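Local structure of prophage MuSo2, 43 kDa tail protein (Shewanella oneidensis, 3CDD) at residues A[64-68]-A[69-73]; A[325-329]-A[330-334]; A[14-17]-A[18-21]; A[298-301]-A[302-305]. The protein is a tail protein of a Mu-like prophage and probably forms part of the phage baseplate, as Mu GpP does. One frame throughout, in Å; residues are numbered along the deposited sequence.

Contact 1: A[64-68]-A[69-73]; sequences TVDIG and GERVI
Asp66 and Arg71 form a salt bridge on one face of a beta hairpin with a two-residue, type I' turn, which runs from Ile67 to Glu70 and joins strands 62-67 and 70-84. Arg71 can be followed outward. Its CB lies 3.7 Å from Asp66 OD1 and CG at a similar range; bends at chi2 (62°) and chi3 (55°) then curl the chain round that oxygen. CD comes nearer still to Asp66 OD1 and also approaches Val65 O. NE gives its hydrogen to the syn lone pair of Asp66 OD1 at 2.8 Å, with the two planar groups only 24° apart. CZ lies under the methyl of Thr64, CG2 sitting 3.5 Å above the centre of the guanidinium plane. NH1 turns to Thr74 OG1. Beside the bulge, Ile67 CG2 touches Val72 CG2 at 3.5 Å, while Glu70, on the face of Ile67, makes a salt bridge with Arg291 through OE1. This classic beta bulge, with Val72 and Ile73 both facing Val65, interrupts the ladder: Val65 O takes a bond from Val72 N at 2.8 Å and a weak one from Ile73 N. At the tip of Arg71, NH2 donates to a water 2.7 Å away, which in turn donates to Asp66 OD2.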
loop_
_atom_site.group_PDB
_atom_site.type_symbol
_atom_site.label_atom_id
_atom_site.label_comp_id
_atom_site.label_asym_id
_atom_site.label_seq_id
_atom_site.Cartn_x
_atom_site.Cartn_y
_atom_site.Cartn_z
ATOM N N THR A 64 16.698 -9.593 25.381
ATOM C CA THR A 64 16.516 -8.358 26.176
ATOM C C THR A 64 17.413 -7.228 25.693
ATOM O O THR A 64 18.545 -7.457 25.247
ATOM C CB THR A 64 16.745 -8.555 27.706
ATOM O OG1 THR A 64 18.131 -8.826 27.970
ATOM C CG2 THR A 64 15.876 -9.685 28.265
ATOM N N VAL A 65 16.906 -6.002 25.768
ATOM C CA VAL A 65 17.745 -4.839 25.550
ATOM C C VAL A 65 17.763 -4.017 26.822
ATOM O O VAL A 65 16.702 -3.690 27.367
ATOM C CB VAL A 65 17.325 -3.987 24.347
ATOM C CG1 VAL A 65 18.267 -2.780 24.217
ATOM C CG2 VAL A 65 17.309 -4.857 23.025
ATOM N N ASP A 66 18.985 -3.720 27.282
ATOM C CA ASP A 66 19.252 -2.914 28.483
ATOM C C ASP A 66 20.103 -1.663 28.169
ATOM O O ASP A 66 20.972 -1.678 27.279
ATOM C CB ASP A 66 19.987 -3.759 29.530
ATOM C CG ASP A 66 19.177 -4.965 30.008
ATOM O OD1 ASP A 66 17.939 -4.899 30.082
ATOM O OD2 ASP A 66 19.799 -5.996 30.322
ATOM N N ILE A 67 19.832 -0.586 28.898
ATOM C CA ILE A 67 20.669 0.609 28.883
ATOM C C ILE A 67 21.183 0.806 30.306
ATOM O O ILE A 67 20.394 0.992 31.230
ATOM C CB ILE A 67 19.918 1.894 28.402
ATOM C CG1 ILE A 67 20.856 3.117 28.493
ATOM C CG2 ILE A 67 18.620 2.122 29.208
ATOM C CD1 ILE A 67 20.366 4.370 27.757
ATOM N N GLY A 68 22.499 0.733 30.484
ATOM C CA GLY A 68 23.107 0.864 31.818
ATOM C C GLY A 68 22.637 -0.200 32.798
ATOM O O GLY A 68 22.566 0.039 34.004
ATOM N N GLY A 69 22.324 -1.381 32.282
ATOM C CA GLY A 69 21.793 -2.458 33.102
ATOM C C GLY A 69 20.292 -2.371 33.357
ATOM O O GLY A 69 19.719 -3.267 33.978
ATOM N N GLU A 70 19.650 -1.298 32.895
ATOM C CA GLU A 70 18.199 -1.130 33.077
ATOM C C GLU A 70 17.447 -1.646 31.861
ATOM O O GLU A 70 17.799 -1.329 30.729
ATOM C CB GLU A 70 17.830 0.332 33.328
ATOM C CG GLU A 70 16.353 0.553 33.623
ATOM C CD GLU A 70 16.014 2.007 33.929
ATOM O OE1 GLU A 70 16.931 2.858 33.963
ATOM O OE2 GLU A 70 14.814 2.298 34.140
ATOM N N ARG A 71 16.394 -2.419 32.114
ATOM C CA ARG A 71 15.607 -3.052 31.069
ATOM C C ARG A 71 14.808 -2.037 30.252
ATOM O O ARG A 71 14.122 -1.177 30.800
ATOM C CB ARG A 71 14.682 -4.120 31.670
ATOM C CG ARG A 71 13.993 -5.020 30.647
ATOM C CD ARG A 71 14.995 -5.859 29.800
ATOM N NE ARG A 71 15.897 -6.665 30.634
ATOM C CZ ARG A 71 15.544 -7.775 31.295
ATOM N NH1 ARG A 71 14.298 -8.236 31.222
ATOM N NH2 ARG A 71 16.440 -8.439 32.040
ATOM N N VAL A 72 14.910 -2.153 28.936
ATOM C CA VAL A 72 14.154 -1.300 28.021
ATOM C C VAL A 72 13.037 -2.123 27.371
ATOM O O VAL A 72 11.903 -1.659 27.247
ATOM C CB VAL A 72 15.083 -0.652 26.959
ATOM C CG1 VAL A 72 14.280 0.234 25.981
ATOM C CG2 VAL A 72 16.168 0.184 27.630
ATOM N N ILE A 73 13.366 -3.349 26.971
ATOM C CA ILE A 73 12.428 -4.221 26.249
ATOM C C ILE A 73 12.818 -5.685 26.437
ATOM O O ILE A 73 14.012 -6.048 26.418
ATOM C CB ILE A 73 12.276 -3.850 24.712
ATOM C CG1 ILE A 73 11.066 -4.562 24.076
ATOM C CG2 ILE A 73 13.598 -4.091 23.890
ATOM C CD1 ILE A 73 10.742 -4.069 22.676
HETATM O O HOH W 1 19.083 -7.702 31.856
#

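Contact 2: A[325-329]-A[330-334]; sequences FSEDD and AGRLA
Glu327 OE2 is gripped by two nitrogens of Arg332, NE at 2.6 Å and NH2 at 2.9 Å, in a side-on salt bridge where both donors converge on one oxygen. That oxygen lies in the guanidinium plane, but the carboxylate is turned 38° from it, and NE arrives on the anti side and out of the carboxylate plane. The two side chains run alongside each other, pointing the same way from a non-hydrogen-bonded pair of the hairpin formed by strands 317-328 and 331-339. Further from the turn, Ser326 and Leu333 make the paired backbone bonds, Ser326 N to Leu333 O at 3.0 Å and nearly straight at 174°. Ser326 OG, held between its own backbone N and carbonyl carbon (chi1 69°), lies 3.7 Å from Leu333 CB and bonds a water. Toward the bend, Asp328 OD1 folds back over the turn, accepting from Gly331 N at 3.1 Å and weakly from Ala330 N. Phe325, whose ring meets that of Trp290, has CD2 4.3 Å from Ala334 CB. Because Arg332 NH1 also donates to Glu5 O, the guanidinium is held by two partners; its positive charge would be expected to favour the ionised form of Glu327.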
loop_
_atom_site.group_PDB
_atom_site.type_symbol
_atom_site.label_atom_id
_atom_site.label_comp_id
_atom_site.label_asym_id
_atom_site.label_seq_id
_atom_site.Cartn_x
_atom_site.Cartn_y
_atom_site.Cartn_z
ATOM N N PHE A 325 12.928 5.189 20.999
ATOM C CA PHE A 325 14.261 5.339 21.511
ATOM C C PHE A 325 15.216 4.959 20.385
ATOM O O PHE A 325 15.190 3.825 19.905
ATOM C CB PHE A 325 14.522 4.368 22.655
ATOM C CG PHE A 325 13.731 4.630 23.909
ATOM C CD1 PHE A 325 12.640 3.825 24.228
ATOM C CD2 PHE A 325 14.127 5.627 24.812
ATOM C CE1 PHE A 325 11.901 4.046 25.420
ATOM C CE2 PHE A 325 13.413 5.849 26.026
ATOM C CZ PHE A 325 12.303 5.052 26.324
ATOM N N SER A 326 16.080 5.876 19.979
ATOM C CA SER A 326 17.002 5.547 18.897
ATOM C C SER A 326 18.442 5.917 19.210
ATOM O O SER A 326 18.694 6.824 19.999
ATOM C CB SER A 326 16.548 6.219 17.598
ATOM O OG SER A 326 16.724 7.630 17.691
ATOM N N GLU A 327 19.374 5.231 18.554
ATOM C CA GLU A 327 20.804 5.568 18.589
ATOM C C GLU A 327 21.427 5.312 17.225
ATOM O O GLU A 327 21.153 4.298 16.598
ATOM C CB GLU A 327 21.550 4.745 19.661
ATOM C CG GLU A 327 22.976 5.267 20.015
ATOM C CD GLU A 327 23.768 4.312 20.910
ATOM O OE1 GLU A 327 23.933 3.126 20.537
ATOM O OE2 GLU A 327 24.255 4.746 21.983
ATOM N N ASP A 328 22.242 6.262 16.773
ATOM C CA ASP A 328 23.173 6.104 15.663
ATOM C C ASP A 328 24.513 6.825 15.980
ATOM O O ASP A 328 24.799 7.141 17.145
ATOM C CB ASP A 328 22.553 6.639 14.375
ATOM C CG ASP A 328 22.202 8.111 14.464
ATOM O OD1 ASP A 328 22.747 8.816 15.349
ATOM O OD2 ASP A 328 21.371 8.570 13.648
ATOM N N ASP A 329 25.316 7.083 14.944
ATOM C CA ASP A 329 26.553 7.877 15.053
ATOM C C ASP A 329 26.347 9.285 15.636
ATOM O O ASP A 329 27.232 9.806 16.329
ATOM C CB ASP A 329 27.194 8.048 13.670
ATOM C CG ASP A 329 27.984 6.850 13.246
ATOM O OD1 ASP A 329 28.643 6.221 14.091
ATOM O OD2 ASP A 329 27.954 6.535 12.048
ATOM N N ALA A 330 25.205 9.890 15.290
ATOM C CA ALA A 330 24.809 11.239 15.719
ATOM C C ALA A 330 24.495 11.343 17.224
ATOM O O ALA A 330 24.658 12.423 17.816
ATOM C CB ALA A 330 23.630 11.710 14.918
ATOM N N GLY A 331 24.042 10.240 17.824
ATOM C CA GLY A 331 23.767 10.190 19.259
ATOM C C GLY A 331 22.463 9.494 19.626
ATOM O O GLY A 331 21.774 8.944 18.767
ATOM N N ARG A 332 22.170 9.489 20.921
ATOM C CA ARG A 332 20.938 8.947 21.464
ATOM C C ARG A 332 19.838 9.977 21.447
ATOM O O ARG A 332 20.040 11.119 21.881
ATOM C CB ARG A 332 21.137 8.554 22.912
ATOM C CG ARG A 332 21.507 7.156 23.098
ATOM C CD ARG A 332 22.401 7.060 24.283
ATOM N NE ARG A 332 23.391 6.017 24.083
ATOM C CZ ARG A 332 24.020 5.396 25.060
ATOM N NH1 ARG A 332 23.742 5.698 26.325
ATOM N NH2 ARG A 332 24.911 4.463 24.759
ATOM N N LEU A 333 18.666 9.559 20.986
ATOM C CA LEU A 333 17.516 10.438 20.895
ATOM C C LEU A 333 16.293 9.690 21.380
ATOM O O LEU A 333 16.272 8.473 21.390
ATOM C CB LEU A 333 17.307 10.859 19.443
ATOM C CG LEU A 333 18.325 11.740 18.733
ATOM C CD1 LEU A 333 17.853 11.932 17.293
ATOM C CD2 LEU A 333 18.422 13.063 19.440
ATOM N N ALA A 334 15.285 10.419 21.818
ATOM C CA ALA A 334 13.987 9.820 22.106
ATOM C C ALA A 334 12.942 10.667 21.421
ATOM O O ALA A 334 12.952 11.906 21.507
ATOM C CB ALA A 334 13.714 9.714 23.632
HETATM O O HOH W 2 14.351 8.359 18.470
#

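Contact 3: A[14-17]-A[18-21]; sequences KIYQ and GWTK
Tyr16 and Trp19 both set CG beside their own backbone N (chi1 -63° and -61°), and the bend between them then brings the indole back against the tyrosine CB, as strand 14-16 of the N-terminal GpP-like domain gives way to the connection leading to strand 21-27. The indole NE1 donates to Tyr16 O at 2.9 Å, closing the bend with a side-chain-to-backbone bond. This bond is far from straight, 139° at the hydrogen, and the donor stands well above the carbonyl plane; the oxygen in turn is tilted from the ring plane of Trp19. Next to this polar link the benzene part of the indole packs on Tyr16, with CZ2 against CB and, less closely, CG at 4.1 Å, the two side chains crossing at a slant. Gly18, between them, has a positive phi, a backbone setting that suits glycine. Leu9 of strand 7-11 and Ile57 touch both aromatic side chains, and Leu37 and Met39 of strand 34-42 also cover Trp19, so the pair packs between strands 7-11 and 34-42 and the loop carrying Ile57. The nearest apolar approach of the two is 3.5 Å, from Tyr16 CB to Trp19 CZ2.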
loop_
_atom_site.group_PDB
_atom_site.type_symbol
_atom_site.label_atom_id
_atom_site.label_comp_id
_atom_site.label_asym_id
_atom_site.label_seq_id
_atom_site.Cartn_x
_atom_site.Cartn_y
_atom_site.Cartn_z
ATOM N N LYS A 14 24.578 -14.781 25.299
ATOM C CA LYS A 14 25.568 -13.909 24.678
ATOM C C LYS A 14 25.209 -12.431 24.847
ATOM O O LYS A 14 24.061 -12.082 25.093
ATOM C CB LYS A 14 25.744 -14.270 23.207
ATOM C CG LYS A 14 26.102 -15.742 23.006
ATOM C CD LYS A 14 26.566 -16.037 21.595
ATOM C CE LYS A 14 26.917 -17.521 21.437
ATOM N NZ LYS A 14 28.122 -17.972 22.216
ATOM N N ILE A 15 26.218 -11.575 24.742
ATOM C CA ILE A 15 26.050 -10.151 24.946
ATOM C C ILE A 15 26.554 -9.445 23.702
ATOM O O ILE A 15 27.661 -9.714 23.212
ATOM C CB ILE A 15 26.788 -9.661 26.226
ATOM C CG1 ILE A 15 26.293 -10.427 27.459
ATOM C CG2 ILE A 15 26.600 -8.161 26.419
ATOM C CD1 ILE A 15 26.953 -10.022 28.776
ATOM N N TYR A 16 25.717 -8.554 23.196
ATOM C CA TYR A 16 25.937 -7.855 21.945
ATOM C C TYR A 16 25.846 -6.354 22.195
ATOM O O TYR A 16 24.785 -5.818 22.504
ATOM C CB TYR A 16 24.893 -8.265 20.912
ATOM C CG TYR A 16 24.911 -9.732 20.516
ATOM C CD1 TYR A 16 24.156 -10.687 21.227
ATOM C CD2 TYR A 16 25.657 -10.163 19.414
ATOM C CE1 TYR A 16 24.161 -12.050 20.854
ATOM C CE2 TYR A 16 25.677 -11.517 19.039
ATOM C CZ TYR A 16 24.922 -12.445 19.757
ATOM O OH TYR A 16 24.953 -13.766 19.364
ATOM N N GLN A 17 26.992 -5.696 22.097
ATOM C CA GLN A 17 27.093 -4.268 22.284
ATOM C C GLN A 17 27.881 -3.741 21.099
ATOM O O GLN A 17 28.644 -4.480 20.473
ATOM C CB GLN A 17 27.811 -3.958 23.610
ATOM C CG GLN A 17 27.745 -2.494 24.042
ATOM C CD GLN A 17 28.924 -1.653 23.527
ATOM O OE1 GLN A 17 29.991 -2.181 23.180
ATOM N NE2 GLN A 17 28.729 -0.338 23.481
ATOM N N GLY A 18 27.694 -2.469 20.783
ATOM C CA GLY A 18 28.476 -1.837 19.732
ATOM C C GLY A 18 27.689 -1.721 18.451
ATOM O O GLY A 18 28.267 -1.542 17.377
ATOM N N TRP A 19 26.367 -1.824 18.573
ATOM C CA TRP A 19 25.450 -1.671 17.453
ATOM C C TRP A 19 25.643 -0.306 16.814
ATOM O O TRP A 19 26.011 0.660 17.500
ATOM C CB TRP A 19 24.004 -1.853 17.933
ATOM C CG TRP A 19 23.753 -3.231 18.528
ATOM C CD1 TRP A 19 23.828 -3.583 19.853
ATOM C CD2 TRP A 19 23.429 -4.438 17.813
ATOM N NE1 TRP A 19 23.551 -4.932 20.008
ATOM C CE2 TRP A 19 23.299 -5.475 18.771
ATOM C CE3 TRP A 19 23.234 -4.742 16.455
ATOM C CZ2 TRP A 19 22.982 -6.796 18.410
ATOM C CZ3 TRP A 19 22.913 -6.057 16.097
ATOM C CH2 TRP A 19 22.791 -7.064 17.073
ATOM N N THR A 20 25.429 -0.239 15.505
ATOM C CA THR A 20 25.631 0.987 14.760
ATOM C C THR A 20 24.301 1.729 14.541
ATOM O O THR A 20 24.310 2.926 14.273
ATOM C CB THR A 20 26.340 0.746 13.387
ATOM O OG1 THR A 20 25.650 -0.267 12.658
ATOM C CG2 THR A 20 27.804 0.344 13.571
ATOM N N LYS A 21 23.182 1.005 14.668
ATOM C CA LYS A 21 21.854 1.614 14.622
ATOM C C LYS A 21 20.871 0.845 15.514
ATOM O O LYS A 21 20.750 -0.380 15.413
ATOM C CB LYS A 21 21.342 1.683 13.178
ATOM C CG LYS A 21 20.169 2.640 12.952
ATOM C CD LYS A 21 19.769 2.628 11.470
ATOM C CE LYS A 21 19.160 1.275 11.067
ATOM N NZ LYS A 21 18.727 1.254 9.615
#

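Contact 4: A[298-301]-A[302-305]; sequences LWNI and NTLV
Thr303 turns its side chain back onto Asn300 and supplies the direct hydrogen bond of this bend, which leads from the loop 298-301 into strand 304-309. Among the polar interactions, Thr303 OG1 donates to Asn300 O at 2.8 Å, reaching the oxygen at a C=O...O angle of 142° and tilted out of the carbonyl plane. The hydroxyl lies between the backbone N and carbonyl carbon of its own residue (chi1 52°), which aims it across the bend. A water adds a second link: Asn300 N donates to it at 2.9 Å, and it donates to Thr303 OG1 at 3.2 Å. Thr303 OG1 is thus both donor and acceptor, and both backbone polar atoms of Asn300 are tied to it, one directly and one through the water.

Apolar contact is slight, with Thr303 CG2 4.3 Å from Asn300 CB. The backbone makes the reversal at Asn302, whose conformation is left-handed helical.

Amide groups bond outward: Asn300 OD1 accepts from Arg26, while Asn302 takes a bond from Ser184 N through OD1 and gives one to Arg182 O through ND2. The backbone of Asn302 and Thr303 pairs with Ile320 of strand 317-328, and Trp299 packs on that strand and on strand 331-339, so the bend lies against both strands of the neighbouring hairpin.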
loop_
_atom_site.group_PDB
_atom_site.type_symbol
_atom_site.label_atom_id
_atom_site.label_comp_id
_atom_site.label_asym_id
_atom_site.label_seq_id
_atom_site.Cartn_x
_atom_site.Cartn_y
_atom_site.Cartn_z
ATOM N N LEU A 298 14.195 6.625 32.615
ATOM C CA LEU A 298 13.826 6.457 31.220
ATOM C C LEU A 298 12.496 7.154 30.949
ATOM O O LEU A 298 11.601 7.098 31.789
ATOM C CB LEU A 298 13.702 4.964 30.894
ATOM C CG LEU A 298 15.007 4.148 30.854
ATOM C CD1 LEU A 298 14.752 2.651 30.556
ATOM C CD2 LEU A 298 16.070 4.751 29.892
ATOM N N TRP A 299 12.366 7.817 29.796
ATOM C CA TRP A 299 11.061 8.290 29.333
ATOM C C TRP A 299 10.109 7.111 29.302
ATOM O O TRP A 299 10.491 6.031 28.865
ATOM C CB TRP A 299 11.151 8.858 27.916
ATOM C CG TRP A 299 11.863 10.163 27.860
ATOM C CD1 TRP A 299 13.167 10.382 27.476
ATOM C CD2 TRP A 299 11.314 11.442 28.177
ATOM N NE1 TRP A 299 13.441 11.723 27.512
ATOM C CE2 TRP A 299 12.327 12.398 27.947
ATOM C CE3 TRP A 299 10.045 11.882 28.609
ATOM C CZ2 TRP A 299 12.128 13.767 28.181
ATOM C CZ3 TRP A 299 9.849 13.234 28.841
ATOM C CH2 TRP A 299 10.878 14.166 28.608
ATOM N N ASN A 300 8.860 7.331 29.716
ATOM C CA ASN A 300 7.930 6.220 29.963
ATOM C C ASN A 300 6.572 6.521 29.368
ATOM O O ASN A 300 6.115 7.635 29.471
ATOM C CB ASN A 300 7.812 5.987 31.474
ATOM C CG ASN A 300 7.133 4.665 31.831
ATOM O OD1 ASN A 300 6.867 3.805 30.972
ATOM N ND2 ASN A 300 6.860 4.497 33.108
ATOM N N ILE A 301 5.949 5.531 28.720
ATOM C CA ILE A 301 4.610 5.708 28.162
ATOM C C ILE A 301 3.605 5.845 29.298
ATOM O O ILE A 301 3.873 5.434 30.420
ATOM C CB ILE A 301 4.146 4.544 27.218
ATOM C CG1 ILE A 301 4.257 3.172 27.912
ATOM C CG2 ILE A 301 4.883 4.596 25.857
ATOM C CD1 ILE A 301 3.805 1.979 27.019
ATOM N N ASN A 302 2.444 6.416 28.991
ATOM C CA ASN A 302 1.367 6.583 29.976
ATOM C C ASN A 302 1.842 7.361 31.191
ATOM O O ASN A 302 1.590 6.977 32.341
ATOM C CB ASN A 302 0.767 5.233 30.375
ATOM C CG ASN A 302 -0.636 5.363 30.921
ATOM O OD1 ASN A 302 -1.313 6.374 30.675
ATOM N ND2 ASN A 302 -1.091 4.346 31.677
ATOM N N THR A 303 2.566 8.440 30.924
ATOM C CA THR A 303 2.858 9.439 31.936
ATOM C C THR A 303 2.512 10.800 31.367
ATOM O O THR A 303 2.479 10.982 30.134
ATOM C CB THR A 303 4.334 9.417 32.436
ATOM O OG1 THR A 303 5.234 9.463 31.329
ATOM C CG2 THR A 303 4.631 8.167 33.304
ATOM N N LEU A 304 2.234 11.746 32.261
ATOM C CA LEU A 304 1.793 13.072 31.861
ATOM C C LEU A 304 2.975 14.046 31.837
ATOM O O LEU A 304 3.837 14.039 32.745
ATOM C CB LEU A 304 0.693 13.586 32.821
ATOM C CG LEU A 304 -0.705 12.939 32.855
ATOM C CD1 LEU A 304 -1.528 13.560 33.963
ATOM C CD2 LEU A 304 -1.440 13.083 31.530
ATOM N N VAL A 305 2.987 14.890 30.805
ATOM C CA VAL A 305 4.070 15.837 30.576
ATOM C C VAL A 305 3.490 17.216 30.163
ATOM O O VAL A 305 2.777 17.311 29.168
ATOM C CB VAL A 305 5.079 15.237 29.540
ATOM C CG1 VAL A 305 4.471 15.179 28.137
ATOM C CG2 VAL A 305 6.368 16.013 29.530
HETATM O O HOH W 3 8.385 9.740 31.316
#

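Along the chain the order is contact 3, contact 1, contact 4, contact 2. Contacts 3 and 1 belong to the N-terminal GpP-like region, with centres 12 Å apart. Contacts 4 and 2 belong to the region matching the fourth GpP domain, centres 18 Å apart; contact 4 leads into strand 304-309, the neighbour of strand 317-328, which forms the hairpin of contact 2 with strand 331-339. Leu298 of contact 4 packs on Ile67, Glu70 and Val72 of contact 1, whereas Ile67 CD1 meets Arg332 NH1 of contact 2 at 3.9 Å. Contact 2 also touches Thr20 and Lys21 of contact 3, and strand 21-27 pairs with strand 317-328. The two regions thus pack together, consistent with a compact joint between them.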